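Local atomic coordinates of histidine kinase (Methanosarcina mazei, PDB entry 3LI9), a protein that probably acts as a membrane-bound sensor histidine kinase that transfers phosphate from ATP to a protein histidine, represented here by its extracellular sensor domain. Residues I73-F84 with I148-K159. Sequence-based numbering, arbitrary orientation.
Sequences IGVYLGYEPDAF and IFMVSYDSPIFK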
loop_
_atom_site.group_PDB
_atom_site.type_symbol
_atom_site.label_atom_id
_atom_site.label_comp_id
_atom_site.label_asym_id
_atom_site.label_seq_id
_atom_site.Cartn_x
_atom_site.Cartn_y
_atom_site.Cartn_z
ATOM N N ILE A 73 -4.845 9.522 -4.095
ATOM C CA ILE A 73 -6.154 9.651 -4.663
ATOM C C ILE A 73 -7.257 9.883 -3.588
ATOM O O ILE A 73 -8.377 10.206 -3.917
ATOM C CB ILE A 73 -6.489 8.401 -5.543
ATOM C CG1 ILE A 73 -7.640 8.699 -6.494
ATOM C CG2 ILE A 73 -6.800 7.145 -4.646
ATOM C CD1 ILE A 73 -7.697 7.655 -7.698
ATOM N N GLY A 74 -6.901 9.702 -2.328
ATOM C CA GLY A 74 -7.833 9.929 -1.270
ATOM C C GLY A 74 -7.071 10.312 -0.009
ATOM O O GLY A 74 -5.957 9.856 0.244
ATOM N N VAL A 75 -7.710 11.133 0.801
ATOM C CA VAL A 75 -7.199 11.447 2.142
ATOM C C VAL A 75 -8.452 11.489 3.030
ATOM O O VAL A 75 -9.515 12.001 2.649
ATOM C CB VAL A 75 -6.521 12.857 2.214
ATOM C CG1 VAL A 75 -5.970 13.193 3.679
ATOM C CG2 VAL A 75 -5.368 12.949 1.219
ATOM N N TYR A 76 -8.308 10.892 4.223
ATOM C CA TYR A 76 -9.515 10.726 5.025
ATOM C C TYR A 76 -9.253 10.724 6.515
ATOM O O TYR A 76 -8.136 10.455 6.979
ATOM C CB TYR A 76 -10.293 9.496 4.587
ATOM C CG TYR A 76 -9.476 8.203 4.545
ATOM C CD1 TYR A 76 -9.355 7.428 5.672
ATOM C CD2 TYR A 76 -8.732 7.857 3.391
ATOM C CE1 TYR A 76 -8.584 6.227 5.669
ATOM C CE2 TYR A 76 -7.972 6.710 3.374
ATOM C CZ TYR A 76 -7.907 5.905 4.498
ATOM O OH TYR A 76 -7.152 4.766 4.408
ATOM N N LEU A 77 -10.351 10.940 7.281
ATOM C CA LEU A 77 -10.298 10.813 8.725
ATOM C C LEU A 77 -11.544 9.950 9.073
ATOM O O LEU A 77 -12.599 10.033 8.371
ATOM C CB LEU A 77 -10.526 12.202 9.354
ATOM C CG LEU A 77 -9.372 13.180 9.063
ATOM C CD1 LEU A 77 -9.826 14.601 9.519
ATOM C CD2 LEU A 77 -8.103 12.770 9.804
ATOM N N GLY A 78 -11.419 9.084 10.086
ATOM C CA GLY A 78 -12.620 8.342 10.509
ATOM C C GLY A 78 -12.544 8.295 12.049
ATOM O O GLY A 78 -11.555 7.899 12.587
ATOM N N TYR A 79 -13.594 8.767 12.735
ATOM C CA TYR A 79 -13.599 8.832 14.208
ATOM C C TYR A 79 -14.634 7.874 14.842
ATOM O O TYR A 79 -15.636 7.514 14.237
ATOM C CB TYR A 79 -13.949 10.215 14.637
ATOM C CG TYR A 79 -12.782 11.188 14.504
ATOM C CD1 TYR A 79 -12.444 11.748 13.268
ATOM C CD2 TYR A 79 -12.015 11.544 15.645
ATOM C CE1 TYR A 79 -11.354 12.664 13.191
ATOM C CE2 TYR A 79 -10.935 12.457 15.549
ATOM C CZ TYR A 79 -10.633 12.974 14.318
ATOM O OH TYR A 79 -9.613 13.950 14.244
ATOM N N GLU A 80 -14.287 7.439 16.041
ATOM C CA GLU A 80 -15.242 6.746 16.922
ATOM C C GLU A 80 -16.403 7.660 17.227
ATOM O O GLU A 80 -16.395 8.868 17.102
ATOM C CB GLU A 80 -14.508 6.397 18.241
ATOM C CG GLU A 80 -13.404 5.409 18.124
ATOM C CD GLU A 80 -13.933 3.994 17.871
ATOM O OE1 GLU A 80 -14.340 3.332 18.845
ATOM O OE2 GLU A 80 -13.923 3.540 16.724
ATOM N N PRO A 81 -17.517 7.071 17.676
ATOM C CA PRO A 81 -18.695 7.864 18.022
ATOM C C PRO A 81 -18.384 8.979 19.005
ATOM O O PRO A 81 -17.791 8.723 20.057
ATOM C CB PRO A 81 -19.626 6.785 18.653
ATOM C CG PRO A 81 -19.291 5.576 17.906
ATOM C CD PRO A 81 -17.742 5.633 17.784
ATOM N N ASP A 82 -18.736 10.200 18.623
ATOM C CA ASP A 82 -18.585 11.424 19.362
ATOM C C ASP A 82 -17.136 11.828 19.701
ATOM O O ASP A 82 -16.933 12.779 20.443
ATOM C CB ASP A 82 -19.424 11.351 20.644
ATOM C CG ASP A 82 -20.877 11.682 20.378
ATOM O OD1 ASP A 82 -21.193 12.428 19.433
ATOM O OD2 ASP A 82 -21.722 11.171 21.103
ATOM N N ALA A 83 -16.172 11.175 19.051
ATOM C CA ALA A 83 -14.708 11.340 19.410
ATOM C C ALA A 83 -14.045 12.572 18.798
ATOM O O ALA A 83 -12.979 13.021 19.272
ATOM C CB ALA A 83 -13.871 10.054 19.229
ATOM N N PHE A 84 -14.633 13.156 17.744
ATOM C CA PHE A 84 -14.066 14.343 17.151
ATOM C C PHE A 84 -14.475 15.584 17.935
ATOM O O PHE A 84 -13.635 16.455 18.206
ATOM C CB PHE A 84 -14.556 14.537 15.685
ATOM C CG PHE A 84 -13.997 15.789 15.039
ATOM C CD1 PHE A 84 -12.617 15.806 14.660
ATOM C CD2 PHE A 84 -14.791 16.874 14.762
ATOM C CE1 PHE A 84 -12.075 16.957 14.105
ATOM C CE2 PHE A 84 -14.302 18.044 14.155
ATOM C CZ PHE A 84 -12.928 18.060 13.803
ATOM N N ILE A 148 -9.809 1.167 -9.561
ATOM C CA ILE A 148 -8.448 1.648 -9.370
ATOM C C ILE A 148 -7.659 0.752 -8.364
ATOM O O ILE A 148 -8.149 0.530 -7.315
ATOM C CB ILE A 148 -8.480 3.067 -8.876
ATOM C CG1 ILE A 148 -9.169 3.907 -10.002
ATOM C CG2 ILE A 148 -7.014 3.603 -8.646
ATOM C CD1 ILE A 148 -9.562 5.216 -9.576
ATOM N N PHE A 149 -6.480 0.300 -8.797
ATOM C CA PHE A 149 -5.563 -0.528 -7.984
ATOM C C PHE A 149 -4.831 0.409 -7.023
ATOM O O PHE A 149 -4.238 1.394 -7.471
ATOM C CB PHE A 149 -4.561 -1.188 -8.938
ATOM C CG PHE A 149 -3.814 -2.366 -8.254
ATOM C CD1 PHE A 149 -4.478 -3.261 -7.442
ATOM C CD2 PHE A 149 -2.453 -2.446 -8.408
ATOM C CE1 PHE A 149 -3.756 -4.335 -6.826
ATOM C CE2 PHE A 149 -1.738 -3.463 -7.824
ATOM C CZ PHE A 149 -2.362 -4.347 -7.009
HETATM N N MSE A 150 -4.932 0.131 -5.735
HETATM C CA MSE A 150 -4.360 0.998 -4.714
HETATM C C MSE A 150 -4.018 0.257 -3.427
HETATM O O MSE A 150 -4.272 -0.941 -3.250
HETATM C CB MSE A 150 -5.345 2.119 -4.387
HETATM C CG MSE A 150 -6.649 1.612 -3.828
HETATM SE SE MSE A 150 -7.923 3.166 -3.572
HETATM C CE MSE A 150 -8.393 3.431 -5.407
ATOM N N VAL A 151 -3.330 1.014 -2.576
ATOM C CA VAL A 151 -3.144 0.571 -1.194
ATOM C C VAL A 151 -3.494 1.731 -0.266
ATOM O O VAL A 151 -3.435 2.881 -0.681
ATOM C CB VAL A 151 -1.668 0.124 -1.016
ATOM C CG1 VAL A 151 -0.644 1.272 -1.100
ATOM C CG2 VAL A 151 -1.516 -0.790 0.164
ATOM N N SER A 152 -3.824 1.408 0.985
ATOM C CA SER A 152 -4.136 2.453 1.955
ATOM C C SER A 152 -3.161 2.451 3.104
ATOM O O SER A 152 -2.839 1.374 3.606
ATOM C CB SER A 152 -5.563 2.148 2.531
ATOM O OG SER A 152 -5.988 3.293 3.219
ATOM N N TYR A 153 -2.761 3.635 3.535
ATOM C CA TYR A 153 -1.909 3.789 4.725
ATOM C C TYR A 153 -2.797 4.399 5.808
ATOM O O TYR A 153 -3.442 5.417 5.560
ATOM C CB TYR A 153 -0.783 4.799 4.459
ATOM C CG TYR A 153 0.259 4.394 3.412
ATOM C CD1 TYR A 153 1.520 3.935 3.817
ATOM C CD2 TYR A 153 -0.039 4.431 2.039
ATOM C CE1 TYR A 153 2.469 3.577 2.879
ATOM C CE2 TYR A 153 0.912 4.023 1.076
ATOM C CZ TYR A 153 2.168 3.611 1.547
ATOM O OH TYR A 153 3.113 3.222 0.615
ATOM N N ASP A 154 -2.773 3.852 7.026
ATOM C CA ASP A 154 -3.679 4.369 8.055
ATOM C C ASP A 154 -2.929 4.497 9.363
ATOM O O ASP A 154 -2.192 3.611 9.736
ATOM C CB ASP A 154 -4.872 3.438 8.256
ATOM C CG ASP A 154 -5.638 3.242 6.973
ATOM O OD1 ASP A 154 -6.454 4.144 6.671
ATOM O OD2 ASP A 154 -5.369 2.265 6.192
ATOM N N SER A 155 -3.170 5.594 10.060
ATOM C CA SER A 155 -2.507 5.803 11.386
ATOM C C SER A 155 -3.534 6.151 12.430
ATOM O O SER A 155 -4.477 6.895 12.179
ATOM C CB SER A 155 -1.554 7.020 11.342
ATOM O OG SER A 155 -0.443 6.783 10.532
ATOM N N PRO A 156 -3.400 5.539 13.623
ATOM C CA PRO A 156 -4.337 5.818 14.668
ATOM C C PRO A 156 -4.165 7.225 15.265
ATOM O O PRO A 156 -3.039 7.696 15.420
ATOM C CB PRO A 156 -4.022 4.696 15.726
ATOM C CG PRO A 156 -2.530 4.435 15.523
ATOM C CD PRO A 156 -2.369 4.526 13.997
ATOM N N ILE A 157 -5.296 7.820 15.667
ATOM C CA ILE A 157 -5.385 9.156 16.324
ATOM C C ILE A 157 -5.657 8.849 17.785
ATOM O O ILE A 157 -6.689 8.221 18.104
ATOM C CB ILE A 157 -6.559 9.917 15.825
ATOM C CG1 ILE A 157 -6.358 10.202 14.284
ATOM C CG2 ILE A 157 -6.676 11.235 16.562
ATOM C CD1 ILE A 157 -7.697 10.897 13.611
ATOM N N PHE A 158 -4.716 9.203 18.637
ATOM C CA PHE A 158 -4.881 8.899 20.110
ATOM C C PHE A 158 -5.091 10.202 20.800
ATOM O O PHE A 158 -4.218 11.115 20.710
ATOM C CB PHE A 158 -3.641 8.213 20.663
ATOM C CG PHE A 158 -3.526 6.809 20.267
ATOM C CD1 PHE A 158 -4.261 5.848 20.978
ATOM C CD2 PHE A 158 -2.655 6.389 19.265
ATOM C CE1 PHE A 158 -4.170 4.434 20.654
ATOM C CE2 PHE A 158 -2.555 4.974 18.953
ATOM C CZ PHE A 158 -3.373 4.037 19.623
ATOM N N LYS A 159 -6.216 10.320 21.504
ATOM C CA LYS A 159 -6.587 11.548 22.260
ATOM C C LYS A 159 -6.844 11.088 23.701
ATOM O O LYS A 159 -7.549 10.077 23.912
ATOM C CB LYS A 159 -7.888 12.142 21.699
ATOM C CG LYS A 159 -7.720 12.751 20.333
ATOM C CD LYS A 159 -9.088 13.060 19.655
ATOM C CE LYS A 159 -9.624 14.331 20.161
ATOM N NZ LYS A 159 -10.794 14.750 19.314
HETATM O O HOH W 1 -9.337 15.198 16.425
HETATM O O HOH W 2 -11.032 17.034 17.468
#
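In the larger antiparallel sheet of this extracellular Cache (PDC-fold) domain, strands 74-79 and 148-159 are second neighbours: each pairs antiparallel with strand 162-172 between them, so they run in the same general sense, though well splayed, and meet through side chains. Y76 reaches across the gap, and its OH donates a very short hydrogen bond of 2.4 Å to D154 OD1. This length is doubtful because the hydroxyl is modelled too close to S152 OG, whose firmer partner is D170 on the intervening strand. With CG set between the backbone N and the carbonyl carbon (chi1 53°), the Y76 ring turns its hydroxyl edge to D154, ring and carboxylate planes lying 47° apart. A buffer molecule, probably from the crystallisation liquor, sits against the same side chain and makes weak hydrogen bonds to Y76 OH and S152 OG, consistent with a pocket here. At one end I73 CD1 and I148 CD1 meet tip to tip at 3.6 Å, while the methyl CE of selenomethionine M150 touches I73 CG2. Toward the other, I157 CD1 lies 3.7 Å from Y79 CZ, approaching the ring obliquely. The K159 chain bends at chi3, bringing NZ 2.8 Å from A83 O in a hydrogen bond lying in the carbonyl plane, with a C=O...N angle of 154°. A83 is the last residue of the type II turn E80-A83, which its N closes by bonding to E80 O; separate waters bridge K159 NZ to Y79 OH and F84 O. A methionine in place of K159 would probably leave A83 O without this donor and disrupt both water bridges. These contacts span the intervening strand within the antiparallel sheet of a PDC sensor domain, on which the long N-terminal helix 13-48 packs, here through L77 and Y79.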